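Local structure of putative fructose-bisphosphate aldolase (Coccidioides immitis, 3PM6) at residues Leu41-Ala46 with Ser52-Leu57; Thr73-Cys78 with Ile85-Asp90; Pro17-Ala22 with Phe27-Ile32; Ile117-Ser122 with Ala138-Arg143; Glu209-Ile214 with Arg243-Val248. The protein belongs to the class II aldolase family of TIM-barrel proteins and carries a bound zinc ion. One frame throughout, in Å; residues are numbered along the deposited sequence.

Interaction 1 (Leu41-Ala46 with Ser52-Leu57); sequences LAIIRA and SPAMIL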
# COMPACT_ATOMS: atom_id res chain seq x y z
N LEU A 41 -0.79 2.30 -7.66
CA LEU A 41 -1.46 1.59 -8.76
C LEU A 41 -1.72 2.53 -9.91
O LEU A 41 -1.50 2.16 -11.07
CB LEU A 41 -2.77 0.94 -8.30
CG LEU A 41 -2.53 -0.32 -7.47
CD1 LEU A 41 -3.84 -0.92 -6.98
CD2 LEU A 41 -1.73 -1.33 -8.30
N ALA A 42 -2.19 3.74 -9.59
CA ALA A 42 -2.41 4.77 -10.63
C ALA A 42 -1.16 5.01 -11.46
O ALA A 42 -1.24 5.11 -12.70
CB ALA A 42 -2.94 6.09 -10.01
N ILE A 43 0.00 5.08 -10.80
CA ILE A 43 1.26 5.30 -11.53
C ILE A 43 1.69 4.12 -12.42
O ILE A 43 2.04 4.33 -13.58
CB ILE A 43 2.47 5.61 -10.60
CG1 ILE A 43 2.27 6.96 -9.88
CG2 ILE A 43 3.77 5.63 -11.41
CD1 ILE A 43 3.10 7.04 -8.57
N ILE A 44 1.69 2.91 -11.87
CA ILE A 44 2.03 1.71 -12.64
C ILE A 44 1.10 1.59 -13.86
O ILE A 44 1.56 1.30 -14.93
CB ILE A 44 1.87 0.39 -11.82
CG1 ILE A 44 2.64 0.43 -10.48
CG2 ILE A 44 2.30 -0.82 -12.67
CD1 ILE A 44 4.08 0.77 -10.60
N ARG A 45 -0.20 1.81 -13.66
CA ARG A 45 -1.17 1.62 -14.75
C ARG A 45 -0.98 2.69 -15.83
O ARG A 45 -0.96 2.38 -17.03
CB ARG A 45 -2.59 1.69 -14.23
CG ARG A 45 -3.13 0.42 -13.69
CD ARG A 45 -4.42 0.73 -12.95
NE ARG A 45 -4.73 -0.33 -12.01
CZ ARG A 45 -5.91 -0.51 -11.44
NH1 ARG A 45 -6.94 0.29 -11.70
NH2 ARG A 45 -6.07 -1.52 -10.60
N ALA A 46 -0.85 3.93 -15.38
CA ALA A 46 -0.64 5.05 -16.29
C ALA A 46 0.62 4.83 -17.10
O ALA A 46 0.59 4.93 -18.30
CB ALA A 46 -0.55 6.38 -15.52
N SER A 52 5.41 4.59 -20.74
CA SER A 52 6.27 5.67 -20.22
C SER A 52 7.00 5.12 -19.01
O SER A 52 6.39 4.42 -18.19
CB SER A 52 5.45 6.89 -19.79
OG SER A 52 6.24 7.82 -19.04
N PRO A 53 8.28 5.48 -18.88
CA PRO A 53 9.01 5.37 -17.63
C PRO A 53 8.32 6.26 -16.59
O PRO A 53 7.51 7.11 -16.97
CB PRO A 53 10.36 5.97 -17.99
CG PRO A 53 10.01 7.01 -19.04
CD PRO A 53 9.07 6.21 -19.89
N ALA A 54 8.61 6.05 -15.31
CA ALA A 54 8.03 6.86 -14.23
C ALA A 54 8.84 6.66 -12.99
O ALA A 54 9.68 5.80 -12.93
CB ALA A 54 6.54 6.47 -13.95
N MET A 55 8.59 7.49 -11.98
CA MET A 55 9.16 7.26 -10.68
C MET A 55 8.04 7.39 -9.67
O MET A 55 7.16 8.25 -9.81
CB MET A 55 10.30 8.25 -10.37
CG MET A 55 11.56 8.01 -11.18
SD MET A 55 12.89 9.23 -10.78
CE MET A 55 14.22 8.49 -11.75
N ILE A 56 8.08 6.55 -8.66
CA ILE A 56 7.12 6.65 -7.57
C ILE A 56 7.88 7.42 -6.45
O ILE A 56 8.99 7.01 -6.06
CB ILE A 56 6.65 5.23 -7.09
CG1 ILE A 56 5.90 4.47 -8.20
CG2 ILE A 56 5.85 5.29 -5.79
CD1 ILE A 56 5.60 3.05 -7.85
N LEU A 57 7.30 8.52 -5.97
CA LEU A 57 7.92 9.27 -4.88
C LEU A 57 7.19 9.06 -3.57
O LEU A 57 5.98 9.17 -3.51
CB LEU A 57 8.00 10.77 -5.22
CG LEU A 57 9.22 11.16 -6.06
CD1 LEU A 57 9.26 10.35 -7.40
CD2 LEU A 57 9.21 12.65 -6.36
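In the beta-alpha-beta unit that begins the barrel, Ile43 of helix 37-49 packs on Ala54 and Ile56 of strand 54-58, a compact example of how a TIM barrel seats a helix on its outer wall. Both branches of Ile43 take part. Its CG2 bridges the two strand residues, lying 3.9 Å from CB of Ala54 and also approaching CG1 of Ile56, while its longer branch carries CD1 to within 3.8 Å of Ile56 CG1. With CG1 of Ile43 anti to the carbonyl carbon (chi1 -65°), that longer branch lies on Ile56, and the two isoleucines slant across one another rather than lying side by side.

The helix returns the chain from strand 29-33 to its neighbour 54-58 and runs almost exactly antiparallel to the latter, at 178°, with the short axes 9.1 Å apart. Ala54 directs its CB at the helix, whereas Ile56 reaches it with the outer part of its side chain. Ile44 adds a second touch from the flank: its CB starts away from the strand, but a bend at chi2 (-54°) turns the chain so that CD1 comes 3.9 Å from CD1 of Ile56.

The side-chain contacts are apolar, and no hydrogen bond crosses between the segments. Val34 touches both Ile43 and Ile56, and Leu87 of the next strand also touches Ile56. On the other flanks of the helix, Ala42 and Ala46 pack on helix 271-292, and Leu41 and Arg45 meet Tyr65 of the second subunit.

Interaction 2 (Thr73-Cys78 with Ile85-Asp90); sequences TAASAC and ITLHLD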
# COMPACT_ATOMS: atom_id res chain seq x y z
N THR A 73 5.70 -2.30 -0.66
CA THR A 73 4.65 -2.34 -1.68
C THR A 73 5.08 -1.60 -2.95
O THR A 73 4.99 -2.15 -4.02
CB THR A 73 3.37 -1.70 -1.17
OG1 THR A 73 3.01 -2.30 0.08
CG2 THR A 73 2.23 -1.89 -2.18
N ALA A 74 5.57 -0.37 -2.80
CA ALA A 74 6.01 0.44 -3.97
C ALA A 74 7.23 -0.15 -4.66
O ALA A 74 7.30 -0.15 -5.90
CB ALA A 74 6.27 1.91 -3.58
N ALA A 75 8.19 -0.63 -3.88
CA ALA A 75 9.44 -1.15 -4.50
C ALA A 75 9.09 -2.38 -5.33
O ALA A 75 9.61 -2.59 -6.44
CB ALA A 75 10.49 -1.51 -3.45
N SER A 76 8.19 -3.18 -4.77
CA SER A 76 7.76 -4.40 -5.43
C SER A 76 6.95 -4.08 -6.70
O SER A 76 7.25 -4.62 -7.76
CB SER A 76 6.96 -5.26 -4.43
OG SER A 76 6.37 -6.32 -5.13
N ALA A 77 5.96 -3.20 -6.60
CA ALA A 77 5.25 -2.74 -7.79
C ALA A 77 6.21 -2.27 -8.90
O ALA A 77 5.97 -2.55 -10.08
CB ALA A 77 4.25 -1.63 -7.43
N CYS A 78 7.28 -1.56 -8.52
CA CYS A 78 8.30 -1.07 -9.46
C CYS A 78 8.93 -2.20 -10.26
O CYS A 78 9.00 -2.13 -11.49
CB CYS A 78 9.43 -0.28 -8.75
SG CYS A 78 8.98 1.34 -8.23
N ILE A 85 10.27 1.79 -13.98
CA ILE A 85 9.78 2.59 -12.86
C ILE A 85 10.67 2.37 -11.63
O ILE A 85 10.90 1.22 -11.23
CB ILE A 85 8.33 2.24 -12.49
CG1 ILE A 85 7.43 2.19 -13.72
CG2 ILE A 85 7.79 3.26 -11.50
CD1 ILE A 85 6.04 1.66 -13.42
N THR A 86 11.15 3.45 -11.01
CA THR A 86 11.98 3.33 -9.81
C THR A 86 11.38 4.12 -8.67
O THR A 86 10.46 4.90 -8.87
CB THR A 86 13.43 3.78 -10.07
OG1 THR A 86 13.45 5.18 -10.37
CG2 THR A 86 14.06 2.97 -11.26
N LEU A 87 11.95 3.93 -7.48
CA LEU A 87 11.41 4.45 -6.24
C LEU A 87 12.33 5.52 -5.59
O LEU A 87 13.52 5.30 -5.43
CB LEU A 87 11.14 3.30 -5.27
CG LEU A 87 10.57 3.67 -3.91
CD1 LEU A 87 9.21 4.36 -4.03
CD2 LEU A 87 10.47 2.39 -3.06
N HIS A 88 11.75 6.65 -5.23
CA HIS A 88 12.52 7.82 -4.81
C HIS A 88 11.95 8.34 -3.51
O HIS A 88 10.73 8.51 -3.39
CB HIS A 88 12.37 8.89 -5.90
CG HIS A 88 13.16 10.14 -5.66
ND1 HIS A 88 14.53 10.18 -5.72
CD2 HIS A 88 12.75 11.40 -5.40
CE1 HIS A 88 14.94 11.42 -5.52
NE2 HIS A 88 13.87 12.19 -5.35
N LEU A 89 12.81 8.57 -2.53
CA LEU A 89 12.40 9.32 -1.33
C LEU A 89 12.51 10.82 -1.56
O LEU A 89 13.62 11.37 -1.67
CB LEU A 89 13.20 8.91 -0.09
CG LEU A 89 12.82 9.47 1.29
CD1 LEU A 89 11.38 9.11 1.78
CD2 LEU A 89 13.88 9.04 2.33
N ASP A 90 11.37 11.50 -1.62
CA ASP A 90 11.40 12.96 -1.90
C ASP A 90 11.51 13.74 -0.58
O ASP A 90 11.03 13.27 0.46
CB ASP A 90 10.11 13.31 -2.66
CG ASP A 90 10.08 14.72 -3.23
OD1 ASP A 90 11.15 15.36 -3.44
OD2 ASP A 90 8.94 15.19 -3.45
O HOH W 1 10.26 -1.31 -13.66
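Leu87 of strand 85-92, third of the TIM barrel, divides its two methyl groups between two alanines of helix 69-80: CD1 lies 3.9 Å from CB of Ala74, and CD2 is equally far, 3.9 Å, from CB of Ala75. Having CG anti to the backbone N (chi1 180°) extends this fork toward the helix. One turn further on, Cys78 lies along the strand backbone. Its CB is 3.2 Å from the carbonyl O of Ile85, and its SG sits 3.7 Å from C of Thr86, with CG2 of Ile85 and CB of Leu87 around it.

A water links the two segments, donating to Cys78 O at 2.6 Å and accepting from Ile85 N at 3.1 Å. Arg14 adds a hydrogen bond to Ile85 O. Further out, Ile40 of helix 37-49 touches Ala74 and Ala77, while Leu69 of the second subunit packs on Thr73, Ser76 and Ala77. The helix, roughly antiparallel to the strand it precedes (157°), lies between the barrel's outer side and that subunit.

The 7.6 Å between the short axes is consistent with the small Ala74, Ala75 and Cys78 facing the strand. Between these segments, apolar and sulfur-backbone packing is supplemented by one water bridge.

Interaction 3 (Pro17-Ala22 with Phe27-Ile32); sequences PLLTFA and FAIPAI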
# COMPACT_ATOMS: atom_id res chain seq x y z
N PRO A 17 19.87 5.52 -15.12
CA PRO A 17 19.67 5.51 -16.58
C PRO A 17 18.45 6.32 -17.03
O PRO A 17 18.49 6.95 -18.10
CB PRO A 17 19.48 4.02 -16.91
CG PRO A 17 20.10 3.30 -15.81
CD PRO A 17 19.98 4.15 -14.57
N LEU A 18 17.39 6.33 -16.25
CA LEU A 18 16.16 7.04 -16.63
C LEU A 18 16.39 8.51 -16.95
O LEU A 18 15.89 8.98 -17.97
CB LEU A 18 15.05 6.91 -15.57
CG LEU A 18 14.16 5.68 -15.51
CD1 LEU A 18 14.95 4.37 -15.37
CD2 LEU A 18 13.12 5.78 -14.39
N LEU A 19 17.13 9.22 -16.09
CA LEU A 19 17.38 10.66 -16.32
C LEU A 19 18.37 10.91 -17.45
O LEU A 19 18.20 11.83 -18.23
CB LEU A 19 17.83 11.39 -15.04
CG LEU A 19 16.73 12.02 -14.19
CD1 LEU A 19 16.01 10.98 -13.36
CD2 LEU A 19 17.34 13.05 -13.27
N THR A 20 19.40 10.08 -17.50
CA THR A 20 20.35 10.05 -18.59
C THR A 20 19.58 9.94 -19.91
O THR A 20 19.74 10.75 -20.78
CB THR A 20 21.27 8.82 -18.42
OG1 THR A 20 22.06 9.00 -17.24
CG2 THR A 20 22.16 8.61 -19.64
N PHE A 21 18.74 8.91 -20.03
CA PHE A 21 18.00 8.66 -21.27
C PHE A 21 17.06 9.82 -21.60
O PHE A 21 17.01 10.27 -22.75
CB PHE A 21 17.20 7.35 -21.18
CG PHE A 21 16.59 6.93 -22.48
CD1 PHE A 21 17.28 6.06 -23.33
CD2 PHE A 21 15.35 7.42 -22.88
CE1 PHE A 21 16.72 5.67 -24.55
CE2 PHE A 21 14.79 7.04 -24.11
CZ PHE A 21 15.47 6.17 -24.94
N ALA A 22 16.32 10.29 -20.60
CA ALA A 22 15.41 11.43 -20.77
C ALA A 22 16.12 12.71 -21.24
O ALA A 22 15.63 13.38 -22.13
CB ALA A 22 14.61 11.68 -19.48
N PHE A 27 13.11 14.66 -23.10
CA PHE A 27 11.87 14.60 -22.32
C PHE A 27 12.22 14.56 -20.85
O PHE A 27 13.41 14.62 -20.50
CB PHE A 27 10.96 13.46 -22.78
CG PHE A 27 11.52 12.09 -22.51
CD1 PHE A 27 12.51 11.54 -23.34
CD2 PHE A 27 11.04 11.33 -21.43
CE1 PHE A 27 13.03 10.28 -23.09
CE2 PHE A 27 11.54 10.07 -21.17
CZ PHE A 27 12.54 9.54 -21.98
N ALA A 28 11.20 14.50 -19.99
CA ALA A 28 11.43 14.33 -18.55
C ALA A 28 10.65 13.12 -18.01
O ALA A 28 9.61 12.74 -18.55
CB ALA A 28 11.08 15.58 -17.78
N ILE A 29 11.22 12.51 -16.96
CA ILE A 29 10.63 11.40 -16.25
C ILE A 29 9.54 11.98 -15.34
O ILE A 29 9.78 12.97 -14.65
CB ILE A 29 11.73 10.71 -15.37
CG1 ILE A 29 12.89 10.21 -16.25
CG2 ILE A 29 11.15 9.59 -14.46
CD1 ILE A 29 12.49 9.24 -17.42
N PRO A 30 8.32 11.41 -15.39
CA PRO A 30 7.30 11.87 -14.45
C PRO A 30 7.57 11.28 -13.08
O PRO A 30 7.66 10.09 -12.96
CB PRO A 30 5.99 11.29 -15.02
CG PRO A 30 6.42 10.07 -15.86
CD PRO A 30 7.86 10.33 -16.29
N ALA A 31 7.74 12.12 -12.07
CA ALA A 31 8.09 11.68 -10.70
C ALA A 31 6.93 12.03 -9.77
O ALA A 31 6.80 13.17 -9.31
CB ALA A 31 9.38 12.36 -10.24
N ILE A 32 6.05 11.07 -9.53
CA ILE A 32 4.75 11.35 -8.94
C ILE A 32 4.76 10.98 -7.49
O ILE A 32 4.98 9.80 -7.15
CB ILE A 32 3.64 10.48 -9.66
CG1 ILE A 32 3.79 10.56 -11.18
CG2 ILE A 32 2.24 10.84 -9.16
CD1 ILE A 32 3.66 11.96 -11.75
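Phe27 lays one face of its ring against Ala22, the residue whose carbonyl receives its backbone N-H, so that main chain and side chain close the same turn between helix 16-24 and strand 29-33. From CB, a chi1 of 66° sets CG between the backbone N and the carbonyl carbon, a turn that swings the ring back over the helix. CD1 then lies 3.8 Å from Ala22 O, and CE1 comes 3.5 Å from Ala22 CA. Across the same face, CE2 meets Ala22 CB at 3.9 Å. Ala22 CA accordingly stands over this face, 21° off the ring normal, in a CH-pi contact. At the tip, CZ is 3.6 Å from CD2 of Phe21, each ring presenting its edge to the other.

The N-H of Phe27 points nearly straight at Ala22 O (3.0 Å, 169°), although it arrives tilted from the carbonyl plane. Two residues on, Ile29 places CD1 3.8 Å from Ala22 CB and also near Leu18 CB. Leu18 and Leu19 also touch Met55, so the helix contacts the first two strands of the barrel. Phe21 is itself stacked on His25.

The chemistry implies a turn in which, between the two segments, one directional backbone bond is joined by aromatic and aliphatic packing.

Interaction 4 (Ile117-Ser122 with Ala138-Arg143); sequences IMVDMS and AYCNAR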
# COMPACT_ATOMS: atom_id res chain seq x y z
N ILE A 117 17.32 8.98 -3.39
CA ILE A 117 16.79 9.68 -2.23
C ILE A 117 17.10 11.12 -2.45
O ILE A 117 18.18 11.45 -2.93
CB ILE A 117 17.49 9.18 -0.94
CG1 ILE A 117 17.14 7.71 -0.65
CG2 ILE A 117 17.25 10.12 0.28
CD1 ILE A 117 17.85 7.14 0.64
N MET A 118 16.17 12.00 -2.12
CA MET A 118 16.47 13.39 -2.17
C MET A 118 17.05 13.83 -0.84
O MET A 118 16.33 13.90 0.14
CB MET A 118 15.25 14.25 -2.56
CG MET A 118 15.60 15.72 -2.60
SD MET A 118 14.14 16.79 -2.73
CE MET A 118 15.02 18.34 -3.11
N VAL A 119 18.34 14.16 -0.82
CA VAL A 119 18.99 14.69 0.40
C VAL A 119 18.72 16.19 0.40
O VAL A 119 19.49 16.95 -0.19
CB VAL A 119 20.53 14.40 0.43
CG1 VAL A 119 21.12 14.87 1.72
CG2 VAL A 119 20.78 12.89 0.20
N ASP A 120 17.62 16.58 1.02
CA ASP A 120 17.10 17.93 0.95
C ASP A 120 17.50 18.66 2.23
O ASP A 120 16.76 18.66 3.21
CB ASP A 120 15.55 17.91 0.83
CG ASP A 120 14.97 19.31 0.72
OD1 ASP A 120 15.79 20.25 0.73
OD2 ASP A 120 13.73 19.48 0.57
N MET A 121 18.68 19.27 2.22
CA MET A 121 19.15 20.03 3.39
C MET A 121 18.97 21.54 3.21
O MET A 121 19.69 22.36 3.81
CB MET A 121 20.63 19.67 3.64
CG MET A 121 20.83 18.13 3.91
SD MET A 121 20.09 17.62 5.49
CE MET A 121 19.01 16.29 5.01
N SER A 122 17.99 21.91 2.37
CA SER A 122 17.84 23.30 1.91
C SER A 122 17.35 24.23 3.01
O SER A 122 17.46 25.45 2.89
CB SER A 122 16.85 23.35 0.72
OG SER A 122 15.54 23.04 1.18
N ALA A 138 27.55 10.16 0.65
CA ALA A 138 28.48 9.05 0.90
C ALA A 138 27.71 7.86 1.47
O ALA A 138 27.82 6.73 0.98
CB ALA A 138 29.62 9.49 1.86
N TYR A 139 26.89 8.14 2.49
CA TYR A 139 26.13 7.10 3.15
C TYR A 139 25.17 6.37 2.20
O TYR A 139 25.04 5.14 2.24
CB TYR A 139 25.39 7.69 4.35
CG TYR A 139 24.84 6.67 5.32
CD1 TYR A 139 25.55 6.35 6.51
CD2 TYR A 139 23.63 6.03 5.06
CE1 TYR A 139 25.02 5.39 7.42
CE2 TYR A 139 23.09 5.08 5.95
CZ TYR A 139 23.79 4.77 7.13
OH TYR A 139 23.23 3.82 7.99
N CYS A 140 24.48 7.13 1.35
CA CYS A 140 23.57 6.55 0.36
C CYS A 140 24.33 5.75 -0.72
O CYS A 140 23.91 4.67 -1.14
CB CYS A 140 22.76 7.68 -0.29
SG CYS A 140 21.58 8.51 0.81
N ASN A 141 25.41 6.34 -1.23
CA ASN A 141 26.21 5.73 -2.29
C ASN A 141 26.77 4.36 -1.84
O ASN A 141 26.66 3.37 -2.57
CB ASN A 141 27.35 6.66 -2.69
CG ASN A 141 26.90 7.83 -3.55
OD1 ASN A 141 25.70 7.99 -3.84
ND2 ASN A 141 27.87 8.65 -3.98
N ALA A 142 27.34 4.32 -0.64
CA ALA A 142 27.77 3.05 -0.00
C ALA A 142 26.72 1.95 -0.12
O ALA A 142 27.07 0.78 -0.10
CB ALA A 142 28.13 3.27 1.46
N ARG A 143 25.44 2.34 -0.26
CA ARG A 143 24.37 1.37 -0.24
C ARG A 143 23.67 1.19 -1.59
O ARG A 143 22.57 0.60 -1.67
CB ARG A 143 23.39 1.70 0.89
CG ARG A 143 24.03 1.49 2.28
CD ARG A 143 23.51 2.44 3.35
NE ARG A 143 24.16 2.10 4.61
CZ ARG A 143 25.36 2.53 5.00
NH1 ARG A 143 26.06 3.37 4.26
NH2 ARG A 143 25.88 2.10 6.16
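Ile117 meets Cys140 of helix 126-141 with its tip: CD1 lies 4.0 Å from SG. Its CG1 is anti to the carbonyl carbon (chi1 -67°), and the extended branch points outward from the barrel to the helix. Met118 faces the other way, toward Asp90 and His227 among its neighbours. Val119 turns outward again, and its CG2 reaches the same sulfur at a looser 4.5 Å. Cys140 SG is therefore approached by two residues of one strand face, and Ile98 of helix 95-103 touches both Cys140 and Val119.

Beyond the strand, Asp120 anchors the following turn. Its OD1 accepts two bonds, from Ser122 OG at 2.8 Å on the syn lone pair and from Ser122 N at 3.2 Å on the anti side, 28° out of the carboxylate plane, the latter forming an Asx turn. Its OD2 receives His91 ND1 and Gln93 NE2. Since His91 is a zinc ligand, Asp120 is in the second shell of the metal site and is well placed to orient it. Met121 packs onto Leu132, earlier in the same helix.

In 138-143, Arg143 folds its guanidinium over the face of the Tyr139 ring and donates from NH1 to Tyr139 O at 2.9 Å.

The arrangement is that of a TIM-barrel beta-alpha-beta unit, in which strand 116-119 leads through helix 126-141 to the parallel strand 146-149, with the zinc site at the C-terminal ends of the barrel strands, linked to this one through Asp120 and His91.

Interaction 5 (Glu209-Ile214 with Arg243-Val248); sequences ERLQRI and RGVAKV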
# COMPACT_ATOMS: atom_id res chain seq x y z
N GLU A 209 16.22 32.12 -17.73
CA GLU A 209 17.61 32.51 -17.95
C GLU A 209 18.52 31.92 -16.86
O GLU A 209 19.54 31.31 -17.18
CB GLU A 209 17.76 34.04 -18.04
CG GLU A 209 17.31 34.58 -19.41
CD GLU A 209 17.23 36.10 -19.45
OE1 GLU A 209 17.73 36.76 -18.50
OE2 GLU A 209 16.66 36.65 -20.43
N ARG A 210 18.12 32.08 -15.60
CA ARG A 210 18.83 31.47 -14.47
C ARG A 210 18.95 29.96 -14.71
O ARG A 210 20.04 29.39 -14.62
CB ARG A 210 18.06 31.74 -13.17
CG ARG A 210 18.71 31.18 -11.91
CD ARG A 210 17.88 31.56 -10.68
NE ARG A 210 17.93 33.00 -10.41
CZ ARG A 210 18.91 33.60 -9.72
NH1 ARG A 210 19.92 32.89 -9.22
NH2 ARG A 210 18.87 34.93 -9.53
N LEU A 211 17.84 29.33 -15.08
CA LEU A 211 17.82 27.91 -15.34
C LEU A 211 18.84 27.50 -16.41
O LEU A 211 19.62 26.60 -16.16
CB LEU A 211 16.40 27.45 -15.73
CG LEU A 211 16.27 25.96 -15.97
CD1 LEU A 211 16.70 25.22 -14.68
CD2 LEU A 211 14.82 25.59 -16.42
N GLN A 212 18.85 28.16 -17.58
CA GLN A 212 19.82 27.80 -18.65
C GLN A 212 21.26 28.01 -18.16
O GLN A 212 22.10 27.15 -18.39
CB GLN A 212 19.51 28.48 -20.02
CG GLN A 212 20.45 28.14 -21.28
CD GLN A 212 20.73 26.60 -21.61
OE1 GLN A 212 21.88 26.17 -21.55
NE2 GLN A 212 19.74 25.85 -21.98
N ARG A 213 21.51 29.10 -17.43
CA ARG A 213 22.84 29.37 -16.82
C ARG A 213 23.31 28.21 -15.94
O ARG A 213 24.47 27.79 -16.01
CB ARG A 213 22.83 30.67 -15.99
CG ARG A 213 23.23 31.90 -16.76
CD ARG A 213 23.08 33.18 -15.99
NE ARG A 213 22.50 34.17 -16.88
CZ ARG A 213 21.36 34.82 -16.65
NH1 ARG A 213 20.72 34.63 -15.50
NH2 ARG A 213 20.90 35.70 -17.55
N ILE A 214 22.39 27.69 -15.13
CA ILE A 214 22.62 26.47 -14.35
C ILE A 214 22.92 25.27 -15.23
O ILE A 214 23.90 24.55 -15.03
CB ILE A 214 21.42 26.19 -13.41
CG1 ILE A 214 21.24 27.37 -12.43
CG2 ILE A 214 21.55 24.81 -12.69
CD1 ILE A 214 19.91 27.41 -11.79
N ARG A 243 15.69 23.48 -21.19
CA ARG A 243 16.78 23.94 -20.34
C ARG A 243 17.31 22.91 -19.34
O ARG A 243 17.85 23.27 -18.31
CB ARG A 243 16.44 25.28 -19.69
CG ARG A 243 16.17 26.35 -20.76
CD ARG A 243 15.37 27.51 -20.21
NE ARG A 243 15.31 28.62 -21.16
CZ ARG A 243 14.45 28.68 -22.17
NH1 ARG A 243 13.56 27.71 -22.40
NH2 ARG A 243 14.48 29.74 -22.97
N GLY A 244 17.20 21.64 -19.68
CA GLY A 244 17.94 20.58 -19.00
C GLY A 244 17.13 19.75 -17.99
O GLY A 244 17.63 18.77 -17.45
N VAL A 245 15.88 20.13 -17.76
CA VAL A 245 15.04 19.38 -16.81
C VAL A 245 14.77 17.97 -17.29
O VAL A 245 14.17 17.79 -18.36
CB VAL A 245 13.73 20.13 -16.52
CG1 VAL A 245 12.73 19.23 -15.78
CG2 VAL A 245 14.06 21.39 -15.69
N ALA A 246 15.22 16.98 -16.52
CA ALA A 246 15.06 15.58 -16.92
C ALA A 246 14.14 14.81 -15.99
O ALA A 246 13.85 13.65 -16.26
CB ALA A 246 16.44 14.87 -16.98
N LYS A 247 13.72 15.44 -14.90
CA LYS A 247 12.83 14.82 -13.94
C LYS A 247 11.86 15.89 -13.50
O LYS A 247 12.28 16.99 -13.06
CB LYS A 247 13.63 14.28 -12.74
CG LYS A 247 12.79 13.63 -11.60
CD LYS A 247 13.74 13.03 -10.55
CE LYS A 247 13.06 12.55 -9.28
NZ LYS A 247 12.96 13.64 -8.26
N VAL A 248 10.56 15.58 -13.63
CA VAL A 248 9.49 16.48 -13.20
C VAL A 248 8.68 15.86 -12.05
O VAL A 248 8.02 14.81 -12.23
CB VAL A 248 8.55 16.81 -14.40
CG1 VAL A 248 7.28 17.52 -13.92
CG2 VAL A 248 9.30 17.60 -15.46
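Leu211 and Gln212 of helix 208-218 both pack on Arg243, which stands just ahead of the last strand of the TIM barrel, 245-250. The two approach it at different angles. Leu211 slants across the root of the arginine, its CD2 3.7 Å from Arg243 CB and its CG 3.9 Å from Arg243 O. With CG anti to its own backbone N (chi1 -177°), the leucine projects from the helix toward the strand, where CD2 also comes 4.3 Å from CG2 of Val245. Phe192 packs on Leu211 as well.

Gln212 instead crosses the arginine at about a right angle. Its CB is 4.0 Å from Arg243 CG, and a bend at chi2 brings the amide beside the same part of the chain, the amide and guanidinium planes being 56° apart. What the glutamine covers is thus the aliphatic stem; no hydrogen bond joins the two. The arginine chain runs extended from CG to NE, and its polar end is held elsewhere, NH1 donating to Lys239 O.

Arg243 sits at the end of helix 234-242, which closes in a Schellman motif. Gly244 is the C-prime residue, where a positive phi (103°) would press a CB against the preceding carbonyl O, and the chain then enters the strand. Helix 208-218 hence touches the junction between the following helix and the eighth strand. On the helix's outer side, a weak salt bridge spans one turn, with Arg213 NH2 3.5 Å from Glu209 OE1.

Overall arrangement
All five contacts bear on one eight-stranded parallel barrel, and hydrogen bonds between its strands join them. Interaction 3 lies between two neighbours: Met55 N probably bonds to Pro30 O (2.9 Å), linking it to interaction 1, and Ala31 N to Val248 O (2.7 Å), linking first strand to last and closing the barrel with interaction 5. Interactions 1 and 2, centres about 9 Å apart, lie on adjacent strands and both touch the second subunit; interaction 2 meets interaction 4 through a probable hydrogen bond from Met118 N to Leu89 O (2.7 Å). Interactions 2 and 5 lie on opposite sides of the chain's centre, their own centres about 25 Å apart. Zinc ligand His91 is hydrogen-bonded by Asp120 of interaction 4, and Asp90 of interaction 2 touches ligand His227.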